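Side-chain contacts in uncharacterized protein (Kutzneria albida DSM 43870, PDB 5M6Q), which probably transfers glutamine gamma-glutamyl groups to amines, so cross-linking proteins, as a microbial transglutaminase: residues A[38-43]-A[48-53]; A[146-151]-A[157-162]; A[203-208]-A[213-218]. All blocks are in the same frame, centred on the assembly; numbering follows the deposited sequence.

Contact 1 (A[38-43]-A[48-53]); sequences RENLAR and VTVVNL
Asn40 and Leu41 on helix 35-41 pack against Val48, Val50 and Val51 on helix 47-53. The tight part centres on Val51. Its CG1 is anti to the backbone N (chi1 168°), which turns CG2 out to the neighbouring helix. There CG2 lies 3.7 Å from Leu41 N and 3.9 Å from Asn40 CB. The methyl thus rests on backbone as well as on side chain. Leu41 adds a second apolar touch, with its CD1 3.9 Å from Val48 CG2 where the two side chains meet at a slant. Helix 18-28 closes over this part: Val22 touches Leu41 and Tyr21 touches Val48. Met195 also packs on Leu41.

The looser side carries the polar groups. Val50 CG1 meets the amide of Asn40 at 3.8 Å from CG, and ND2 and OD1 are only slightly farther from it. The two side chains cross at about a right angle. Arg43 follows at the margin, its chain bent at chi3. Its NH1 is 4.1 Å from Val50 CG2, a light contact. Arg43 NH1 is shared between Ser59 O and Asn40 OD1, the latter at 3.0 Å with an N-H...O angle of 148°. OD1 lies in the guanidinium plane. NH2 bonds to Asn60 OD1, which ties this margin to a following loop.

No hydrogen bond joins the two segments. These consecutive short helices are held here by van der Waals packing, mostly of aliphatic groups, while the polar bonds of Arg43 probably help hold the Asn40 amide beside Val50.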
loop_
_atom_site.group_PDB
_atom_site.type_symbol
_atom_site.label_atom_id
_atom_site.label_comp_id
_atom_site.label_asym_id
_atom_site.label_seq_id
_atom_site.Cartn_x
_atom_site.Cartn_y
_atom_site.Cartn_z
ATOM N N ARG A 38 -2.156 -16.804 5.808
ATOM C CA ARG A 38 -3.192 -17.314 4.920
ATOM C C ARG A 38 -4.545 -16.731 5.269
ATOM O O ARG A 38 -5.335 -16.419 4.392
ATOM C CB ARG A 38 -3.265 -18.838 4.970
ATOM C CG ARG A 38 -2.222 -19.523 4.129
ATOM C CD ARG A 38 -2.251 -21.015 4.384
ATOM N NE ARG A 38 -1.135 -21.694 3.736
ATOM C CZ ARG A 38 -1.168 -22.151 2.490
ATOM N NH1 ARG A 38 -2.270 -22.000 1.755
ATOM N NH2 ARG A 38 -0.100 -22.761 1.984
ATOM N N GLU A 39 -4.810 -16.572 6.555
ATOM C CA GLU A 39 -6.073 -15.997 6.985
ATOM C C GLU A 39 -6.184 -14.518 6.574
ATOM O O GLU A 39 -7.272 -14.025 6.259
ATOM C CB GLU A 39 -6.219 -16.156 8.499
ATOM C CG GLU A 39 -7.559 -15.730 9.061
ATOM C CD GLU A 39 -7.740 -16.166 10.511
ATOM O OE1 GLU A 39 -6.867 -16.903 11.026
ATOM O OE2 GLU A 39 -8.753 -15.778 11.131
ATOM N N ASN A 40 -5.057 -13.813 6.580
ATOM C CA ASN A 40 -5.048 -12.413 6.189
ATOM C C ASN A 40 -5.221 -12.302 4.666
ATOM O O ASN A 40 -5.987 -11.470 4.180
ATOM C CB ASN A 40 -3.754 -11.730 6.636
ATOM C CG ASN A 40 -3.884 -11.044 7.995
ATOM O OD1 ASN A 40 -4.884 -10.391 8.289
ATOM N ND2 ASN A 40 -2.856 -11.175 8.816
ATOM N N LEU A 41 -4.513 -13.151 3.933
ATOM C CA LEU A 41 -4.638 -13.210 2.480
ATOM C C LEU A 41 -6.094 -13.407 2.060
ATOM O O LEU A 41 -6.573 -12.750 1.133
ATOM C CB LEU A 41 -3.757 -14.330 1.912
ATOM C CG LEU A 41 -3.646 -14.422 0.390
ATOM C CD1 LEU A 41 -3.079 -13.125 -0.195
ATOM C CD2 LEU A 41 -2.760 -15.608 -0.009
ATOM N N ALA A 42 -6.806 -14.274 2.774
ATOM C CA ALA A 42 -8.189 -14.612 2.451
ATOM C C ALA A 42 -9.137 -13.420 2.547
ATOM O O ALA A 42 -10.295 -13.500 2.143
ATOM C CB ALA A 42 -8.673 -15.739 3.352
ATOM N N ARG A 43 -8.647 -12.304 3.069
ATOM C CA ARG A 43 -9.452 -11.095 3.130
ATOM C C ARG A 43 -9.572 -10.394 1.770
ATOM O O ARG A 43 -10.358 -9.463 1.617
ATOM C CB ARG A 43 -8.878 -10.148 4.181
ATOM C CG ARG A 43 -8.900 -10.756 5.593
ATOM C CD ARG A 43 -8.025 -9.976 6.550
ATOM N NE ARG A 43 -8.403 -8.565 6.616
ATOM C CZ ARG A 43 -7.602 -7.619 7.088
ATOM N NH1 ARG A 43 -6.394 -7.946 7.523
ATOM N NH2 ARG A 43 -8.007 -6.363 7.127
ATOM N N VAL A 48 -3.590 -9.112 0.357
ATOM C CA VAL A 48 -2.376 -9.219 -0.443
ATOM C C VAL A 48 -1.350 -8.233 0.107
ATOM O O VAL A 48 -0.192 -8.582 0.312
ATOM C CB VAL A 48 -2.653 -8.979 -1.949
ATOM C CG1 VAL A 48 -1.351 -9.022 -2.773
ATOM C CG2 VAL A 48 -3.649 -9.990 -2.468
ATOM N N THR A 49 -1.794 -7.022 0.408
ATOM C CA THR A 49 -0.890 -5.985 0.903
ATOM C C THR A 49 -0.479 -6.237 2.360
ATOM O O THR A 49 0.693 -6.119 2.692
ATOM C CB THR A 49 -1.532 -4.580 0.762
ATOM O OG1 THR A 49 -1.544 -4.207 -0.625
ATOM C CG2 THR A 49 -0.758 -3.543 1.538
ATOM N N VAL A 50 -1.431 -6.616 3.212
ATOM C CA VAL A 50 -1.127 -6.903 4.612
ATOM C C VAL A 50 -0.105 -8.017 4.711
ATOM O O VAL A 50 0.855 -7.934 5.477
ATOM C CB VAL A 50 -2.393 -7.277 5.393
ATOM C CG1 VAL A 50 -2.026 -7.920 6.744
ATOM C CG2 VAL A 50 -3.277 -6.060 5.566
ATOM N N VAL A 51 -0.291 -9.061 3.917
ATOM C CA VAL A 51 0.663 -10.155 3.963
ATOM C C VAL A 51 2.050 -9.677 3.517
ATOM O O VAL A 51 3.060 -10.037 4.115
ATOM C CB VAL A 51 0.178 -11.330 3.134
ATOM C CG1 VAL A 51 1.304 -12.350 2.934
ATOM C CG2 VAL A 51 -1.017 -11.980 3.845
ATOM N N ASN A 52 2.107 -8.830 2.505
ATOM C CA ASN A 52 3.410 -8.379 2.025
ATOM C C ASN A 52 4.129 -7.396 2.962
ATOM O O ASN A 52 5.345 -7.301 2.925
ATOM C CB ASN A 52 3.272 -7.768 0.631
ATOM C CG ASN A 52 3.086 -8.825 -0.447
ATOM O OD1 ASN A 52 3.387 -9.999 -0.240
ATOM N ND2 ASN A 52 2.580 -8.412 -1.600
ATOM N N LEU A 53 3.397 -6.669 3.797
ATOM C CA LEU A 53 4.056 -5.826 4.788
ATOM C C LEU A 53 4.743 -6.655 5.874
ATOM O O LEU A 53 5.705 -6.194 6.473
ATOM C CB LEU A 53 3.068 -4.856 5.418
ATOM C CG LEU A 53 2.556 -3.823 4.423
ATOM C CD1 LEU A 53 1.330 -3.136 4.968
ATOM C CD2 LEU A 53 3.658 -2.806 4.126
#

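Contact 2 (A[146-151]-A[157-162]); sequences TTYRPD and VDMSTY
Tyr148 reaches across to Thr161, its OH 2.9 Å from Thr161 OG1. The two hydroxyls are at hydrogen-bonding distance. A water makes the firmer polar link. It donates to Thr147 O and Arg149 O and accepts from Asp158 N at 3.0 Å. Three backbone groups from both segments are tied together in this way. Inside segment 157-162, Asp158 OD1 accepts from Ser160 N and Ser160 OG, both from the same face of the carboxylate.

The bond from Ser160 N closes an Asx turn. It overlaps the start of a type I beta turn from Met159 to Tyr162, and another type I turn spans Thr146 to Arg149. Both segments belong to the long irregular loop between helix 141-146 and strand 174-179, so turns, not regular elements, set the shape here.

The Tyr148 ring meets several groups. Thr147 CG2 sits 3.7 Å above the centre of one ring face, and the same methyl meets Thr161 OG1 tip to tip at 3.3 Å. Asp158 O lies at the ring edge, 3.4 Å from Tyr148 CD1. Met159 makes a Met-aromatic contact, its SD 4.9 Å from the ring centroid of Tyr148 and oblique to it, the sulfur brought round by bends at chi2 and chi3. Phe131 meets the rings of Tyr148 and Tyr162 edge-to-face. An alanine in place of Tyr148 would probably open a gap between Thr147 and Met159 and deprive Thr161 OG1 of its hydroxyl partner.

Apolar packing finishes the other end. Pro150 and Val157 lie side by side, with Pro150 CG 4.0 Å from Val157 CG2. Val157 CG1 touches Tyr148 CB.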
loop_
_atom_site.group_PDB
_atom_site.type_symbol
_atom_site.label_atom_id
_atom_site.label_comp_id
_atom_site.label_asym_id
_atom_site.label_seq_id
_atom_site.Cartn_x
_atom_site.Cartn_y
_atom_site.Cartn_z
ATOM N N THR A 146 -13.243 17.597 -1.961
ATOM C CA THR A 146 -12.013 18.326 -1.680
ATOM C C THR A 146 -11.244 17.740 -0.505
ATOM O O THR A 146 -10.090 18.086 -0.302
ATOM C CB THR A 146 -12.273 19.812 -1.376
ATOM O OG1 THR A 146 -13.087 19.918 -0.204
ATOM C CG2 THR A 146 -12.974 20.481 -2.546
ATOM N N THR A 147 -11.875 16.865 0.271
ATOM C CA THR A 147 -11.238 16.349 1.484
ATOM C C THR A 147 -9.952 15.589 1.162
ATOM O O THR A 147 -8.976 15.688 1.896
ATOM C CB THR A 147 -12.201 15.436 2.295
ATOM O OG1 THR A 147 -13.258 16.228 2.857
ATOM C CG2 THR A 147 -11.475 14.727 3.427
ATOM N N TYR A 148 -9.923 14.854 0.059
ATOM C CA TYR A 148 -8.753 14.019 -0.202
ATOM C C TYR A 148 -7.880 14.599 -1.304
ATOM O O TYR A 148 -7.131 13.883 -1.956
ATOM C CB TYR A 148 -9.190 12.586 -0.524
ATOM C CG TYR A 148 -9.971 12.006 0.621
ATOM C CD1 TYR A 148 -9.340 11.692 1.822
ATOM C CD2 TYR A 148 -11.348 11.828 0.530
ATOM C CE1 TYR A 148 -10.046 11.185 2.877
ATOM C CE2 TYR A 148 -12.069 11.325 1.587
ATOM C CZ TYR A 148 -11.414 11.012 2.761
ATOM O OH TYR A 148 -12.132 10.526 3.832
ATOM N N ARG A 149 -7.946 15.914 -1.488
ATOM C CA ARG A 149 -7.070 16.548 -2.465
ATOM C C ARG A 149 -5.639 16.593 -1.935
ATOM O O ARG A 149 -5.408 16.896 -0.761
ATOM C CB ARG A 149 -7.560 17.953 -2.816
ATOM C CG ARG A 149 -8.956 17.972 -3.479
ATOM C CD ARG A 149 -8.962 17.813 -5.029
ATOM N NE ARG A 149 -8.332 16.583 -5.531
ATOM C CZ ARG A 149 -8.834 15.361 -5.380
ATOM N NH1 ARG A 149 -9.979 15.187 -4.730
ATOM N NH2 ARG A 149 -8.186 14.307 -5.865
ATOM N N PRO A 150 -4.669 16.275 -2.803
ATOM C CA PRO A 150 -3.267 16.301 -2.380
ATOM C C PRO A 150 -2.810 17.718 -2.068
ATOM O O PRO A 150 -3.221 18.670 -2.720
ATOM C CB PRO A 150 -2.511 15.725 -3.585
ATOM C CG PRO A 150 -3.583 15.071 -4.464
ATOM C CD PRO A 150 -4.816 15.904 -4.222
ATOM N N ASP A 151 -2.012 17.845 -1.022
ATOM C CA ASP A 151 -1.341 19.091 -0.703
ATOM C C ASP A 151 -0.639 19.616 -1.961
ATOM O O ASP A 151 0.170 18.907 -2.565
ATOM C CB ASP A 151 -0.337 18.861 0.428
ATOM C CG ASP A 151 0.248 20.148 0.968
ATOM O OD1 ASP A 151 1.076 20.772 0.268
ATOM O OD2 ASP A 151 -0.106 20.515 2.107
ATOM N N VAL A 157 -1.841 13.328 0.923
ATOM C CA VAL A 157 -3.280 13.281 1.062
ATOM C C VAL A 157 -3.608 12.998 2.515
ATOM O O VAL A 157 -3.088 12.050 3.100
ATOM C CB VAL A 157 -3.898 12.228 0.131
ATOM C CG1 VAL A 157 -5.360 11.997 0.492
ATOM C CG2 VAL A 157 -3.749 12.658 -1.308
ATOM N N ASP A 158 -4.449 13.845 3.097
ATOM C CA ASP A 158 -4.877 13.662 4.467
ATOM C C ASP A 158 -5.904 12.532 4.526
ATOM O O ASP A 158 -7.013 12.690 4.037
ATOM C CB ASP A 158 -5.478 14.959 5.012
ATOM C CG ASP A 158 -5.694 14.922 6.531
ATOM O OD1 ASP A 158 -5.654 13.829 7.130
ATOM O OD2 ASP A 158 -5.907 16.000 7.127
ATOM N N MET A 159 -5.551 11.419 5.157
ATOM C CA MET A 159 -6.459 10.277 5.225
ATOM C C MET A 159 -7.144 10.113 6.583
ATOM O O MET A 159 -7.830 9.119 6.813
ATOM C CB MET A 159 -5.714 8.981 4.882
ATOM C CG MET A 159 -5.246 8.880 3.430
ATOM S SD MET A 159 -6.577 8.840 2.209
ATOM C CE MET A 159 -7.401 7.259 2.514
ATOM N N SER A 160 -6.990 11.085 7.475
ATOM C CA SER A 160 -7.490 10.895 8.837
ATOM C C SER A 160 -9.017 10.791 8.912
ATOM O O SER A 160 -9.538 10.176 9.831
ATOM C CB SER A 160 -7.001 12.017 9.746
ATOM O OG SER A 160 -7.482 13.259 9.304
ATOM N N THR A 161 -9.731 11.369 7.948
ATOM C CA THR A 161 -11.196 11.288 7.939
ATOM C C THR A 161 -11.726 9.999 7.333
ATOM O O THR A 161 -12.942 9.771 7.331
ATOM C CB THR A 161 -11.846 12.432 7.139
ATOM O OG1 THR A 161 -11.319 12.436 5.807
ATOM C CG2 THR A 161 -11.614 13.778 7.808
ATOM N N TYR A 162 -10.831 9.163 6.807
ATOM C CA TYR A 162 -11.262 7.991 6.061
ATOM C C TYR A 162 -11.879 6.916 6.965
ATOM O O TYR A 162 -11.309 6.561 7.990
ATOM C CB TYR A 162 -10.087 7.418 5.264
ATOM C CG TYR A 162 -10.501 6.246 4.435
ATOM C CD1 TYR A 162 -11.314 6.417 3.314
ATOM C CD2 TYR A 162 -10.116 4.963 4.783
ATOM C CE1 TYR A 162 -11.728 5.340 2.563
ATOM C CE2 TYR A 162 -10.507 3.887 4.037
ATOM C CZ TYR A 162 -11.310 4.082 2.920
ATOM O OH TYR A 162 -11.701 3.004 2.175
HETATM O O HOH W 1 -6.098 15.743 1.510
#

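Contact 3 (A[203-208]-A[213-218]); sequences RHYSRP and DEQVFT
Gln215 CG stands anti to the backbone N (chi1 -180°) and the chain is extended beyond it, which carries the amide from strand 214-223 across to Ser206. Ser206 OG is turned beside its own backbone N. Gln215 NE2 donates to this hydroxyl at 3.0 Å, with an N-H...O angle of 154°, and OG lies close to the amide plane. Ser206 OG is also hydrogen-bonded to Leu202 O, so it links the amide to the helix backbone. Gln215 NE2 has a further partner in Ser128 OG on strand 122-131.

Gln215 OE1 takes the water side of the contact. A water that donates to Ser206 O at 3.0 Å also lies a short 2.5 Å from Gln215 OE1, so this second bond is less certain. OE1 is in addition 3.3 Å from Ser206 CB. Both ends of the amide thus meet Ser206, NE2 directly and OE1, less surely, through water.

Tyr205 borders the amide. Gln215 NE2 lies at the ring edge, 3.7 Å from Tyr205 CE2, and the ring and amide planes are 86° apart. His187 meets this ring edge-to-face. A classic beta bulge opposite Phe131, at Asp213 and Glu214, precedes Gln215 on the strand.

The link between segment 203-208 and strand 214-223 is therefore mainly polar and small. One amide spans it. The two hydroxyls bound by NE2 would probably resist a flip of the amide, and the water may add to this.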
loop_
_atom_site.group_PDB
_atom_site.type_symbol
_atom_site.label_atom_id
_atom_site.label_comp_id
_atom_site.label_asym_id
_atom_site.label_seq_id
_atom_site.Cartn_x
_atom_site.Cartn_y
_atom_site.Cartn_z
ATOM N N ARG A 203 -1.805 1.131 -15.167
ATOM C CA ARG A 203 -2.947 1.655 -15.900
ATOM C C ARG A 203 -4.199 0.787 -15.682
ATOM O O ARG A 203 -5.301 1.296 -15.535
ATOM C CB ARG A 203 -2.654 1.750 -17.402
ATOM C CG ARG A 203 -3.789 2.405 -18.174
ATOM C CD ARG A 203 -3.593 2.379 -19.688
ATOM N NE ARG A 203 -2.198 2.562 -20.081
ATOM C CZ ARG A 203 -1.552 3.728 -20.076
ATOM N NH1 ARG A 203 -2.166 4.840 -19.682
ATOM N NH2 ARG A 203 -0.280 3.777 -20.459
ATOM N N HIS A 204 -4.036 -0.526 -15.675
ATOM C CA HIS A 204 -5.195 -1.386 -15.538
ATOM C C HIS A 204 -5.735 -1.334 -14.113
ATOM O O HIS A 204 -6.953 -1.247 -13.892
ATOM C CB HIS A 204 -4.851 -2.818 -15.923
ATOM C CG HIS A 204 -5.979 -3.771 -15.709
ATOM N ND1 HIS A 204 -7.063 -3.834 -16.552
ATOM C CD2 HIS A 204 -6.209 -4.670 -14.725
ATOM C CE1 HIS A 204 -7.909 -4.742 -16.106
ATOM N NE2 HIS A 204 -7.414 -5.268 -15.002
ATOM N N TYR A 205 -4.823 -1.392 -13.144
ATOM C CA TYR A 205 -5.202 -1.276 -11.744
ATOM C C TYR A 205 -5.947 0.050 -11.491
ATOM O O TYR A 205 -6.886 0.104 -10.701
ATOM C CB TYR A 205 -3.973 -1.385 -10.824
ATOM C CG TYR A 205 -4.362 -1.136 -9.383
ATOM C CD1 TYR A 205 -5.070 -2.099 -8.665
ATOM C CD2 TYR A 205 -4.099 0.084 -8.769
ATOM C CE1 TYR A 205 -5.460 -1.868 -7.350
ATOM C CE2 TYR A 205 -4.491 0.324 -7.454
ATOM C CZ TYR A 205 -5.170 -0.661 -6.760
ATOM O OH TYR A 205 -5.586 -0.431 -5.464
ATOM N N SER A 206 -5.547 1.104 -12.196
ATOM C CA SER A 206 -6.080 2.452 -11.968
ATOM C C SER A 206 -7.278 2.831 -12.852
ATOM O O SER A 206 -7.796 3.945 -12.755
ATOM C CB SER A 206 -4.970 3.491 -12.190
ATOM O OG SER A 206 -3.794 3.175 -11.463
ATOM N N ARG A 207 -7.701 1.931 -13.728
ATOM C CA ARG A 207 -8.743 2.255 -14.710
ATOM C C ARG A 207 -10.048 2.791 -14.075
ATOM O O ARG A 207 -10.395 2.425 -12.958
ATOM C CB ARG A 207 -9.043 1.023 -15.563
ATOM C CG ARG A 207 -9.828 -0.035 -14.847
ATOM C CD ARG A 207 -9.833 -1.350 -15.610
ATOM N NE ARG A 207 -10.720 -2.302 -14.953
ATOM C CZ ARG A 207 -10.430 -2.952 -13.831
ATOM N NH1 ARG A 207 -9.257 -2.770 -13.231
ATOM N NH2 ARG A 207 -11.318 -3.786 -13.306
ATOM N N PRO A 208 -10.759 3.675 -14.792
ATOM C CA PRO A 208 -12.020 4.256 -14.326
ATOM C C PRO A 208 -13.020 3.193 -13.910
ATOM O O PRO A 208 -13.232 2.226 -14.632
ATOM C CB PRO A 208 -12.524 5.025 -15.554
ATOM C CG PRO A 208 -11.287 5.357 -16.305
ATOM C CD PRO A 208 -10.394 4.177 -16.132
ATOM N N ASP A 213 -13.568 7.036 -6.667
ATOM C CA ASP A 213 -13.204 8.292 -7.327
ATOM C C ASP A 213 -11.900 8.892 -6.786
ATOM O O ASP A 213 -11.501 9.993 -7.168
ATOM C CB ASP A 213 -14.351 9.312 -7.240
ATOM C CG ASP A 213 -14.731 9.679 -5.813
ATOM O OD1 ASP A 213 -14.344 8.972 -4.856
ATOM O OD2 ASP A 213 -15.444 10.695 -5.650
ATOM N N GLU A 214 -11.232 8.139 -5.932
ATOM C CA GLU A 214 -9.956 8.539 -5.348
ATOM C C GLU A 214 -8.938 7.413 -5.438
ATOM O O GLU A 214 -9.285 6.243 -5.326
ATOM C CB GLU A 214 -10.115 8.934 -3.866
ATOM C CG GLU A 214 -11.027 10.125 -3.608
ATOM C CD GLU A 214 -10.488 11.458 -4.151
ATOM O OE1 GLU A 214 -9.272 11.567 -4.483
ATOM O OE2 GLU A 214 -11.304 12.410 -4.240
ATOM N N GLN A 215 -7.681 7.790 -5.631
ATOM C CA GLN A 215 -6.578 6.852 -5.606
ATOM C C GLN A 215 -5.389 7.540 -4.965
ATOM O O GLN A 215 -5.080 8.681 -5.300
ATOM C CB GLN A 215 -6.230 6.366 -7.017
ATOM C CG GLN A 215 -5.076 5.369 -7.036
ATOM C CD GLN A 215 -4.944 4.661 -8.376
ATOM O OE1 GLN A 215 -5.778 4.832 -9.255
ATOM N NE2 GLN A 215 -3.898 3.860 -8.533
ATOM N N VAL A 216 -4.745 6.852 -4.026
ATOM C CA VAL A 216 -3.534 7.345 -3.379
ATOM C C VAL A 216 -2.413 6.322 -3.509
ATOM O O VAL A 216 -2.652 5.144 -3.719
ATOM C CB VAL A 216 -3.763 7.669 -1.877
ATOM C CG1 VAL A 216 -4.768 8.805 -1.708
ATOM C CG2 VAL A 216 -4.213 6.430 -1.128
ATOM N N PHE A 217 -1.182 6.799 -3.368
ATOM C CA PHE A 217 -0.026 5.944 -3.347
ATOM C C PHE A 217 0.615 6.120 -1.983
ATOM O O PHE A 217 0.960 7.231 -1.581
ATOM C CB PHE A 217 0.928 6.300 -4.485
ATOM C CG PHE A 217 0.323 6.097 -5.837
ATOM C CD1 PHE A 217 0.453 4.879 -6.486
ATOM C CD2 PHE A 217 -0.428 7.094 -6.427
ATOM C CE1 PHE A 217 -0.122 4.685 -7.716
ATOM C CE2 PHE A 217 -1.005 6.901 -7.657
ATOM C CZ PHE A 217 -0.855 5.699 -8.298
ATOM N N THR A 218 0.779 5.005 -1.292
ATOM C CA THR A 218 1.032 5.014 0.135
ATOM C C THR A 218 2.332 4.323 0.432
ATOM O O THR A 218 2.648 3.285 -0.144
ATOM C CB THR A 218 -0.123 4.331 0.900
ATOM O OG1 THR A 218 -1.338 5.029 0.615
ATOM C CG2 THR A 218 0.129 4.326 2.413
HETATM O O HOH W 2 -7.307 6.144 -10.732
#

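How the contacts relate
Contacts 2 and 3 adjoin, with centres 15 Å apart. Arg149 NH1 of contact 2 forms a salt bridge with Glu214 OE2 of contact 3 at 3.1 Å, and Val157 CG1 packs on Val216 CG1 at 3.9 Å. Strand 214-223 thus connects them. Contact 1 touches neither. Its nearest atoms are about 7 Å from contact 3 and about 11 Å from contact 2, which lies on the opposite side of the chain's centre. Cys45, modified to S,S-(2-hydroxyethyl)thiocysteine, falls between the two segments of contact 1. One MES lies about 4 Å from the Met159 side chain, and another hydrogen-bonds to His204 NE2; both probably come from the crystallisation liquor.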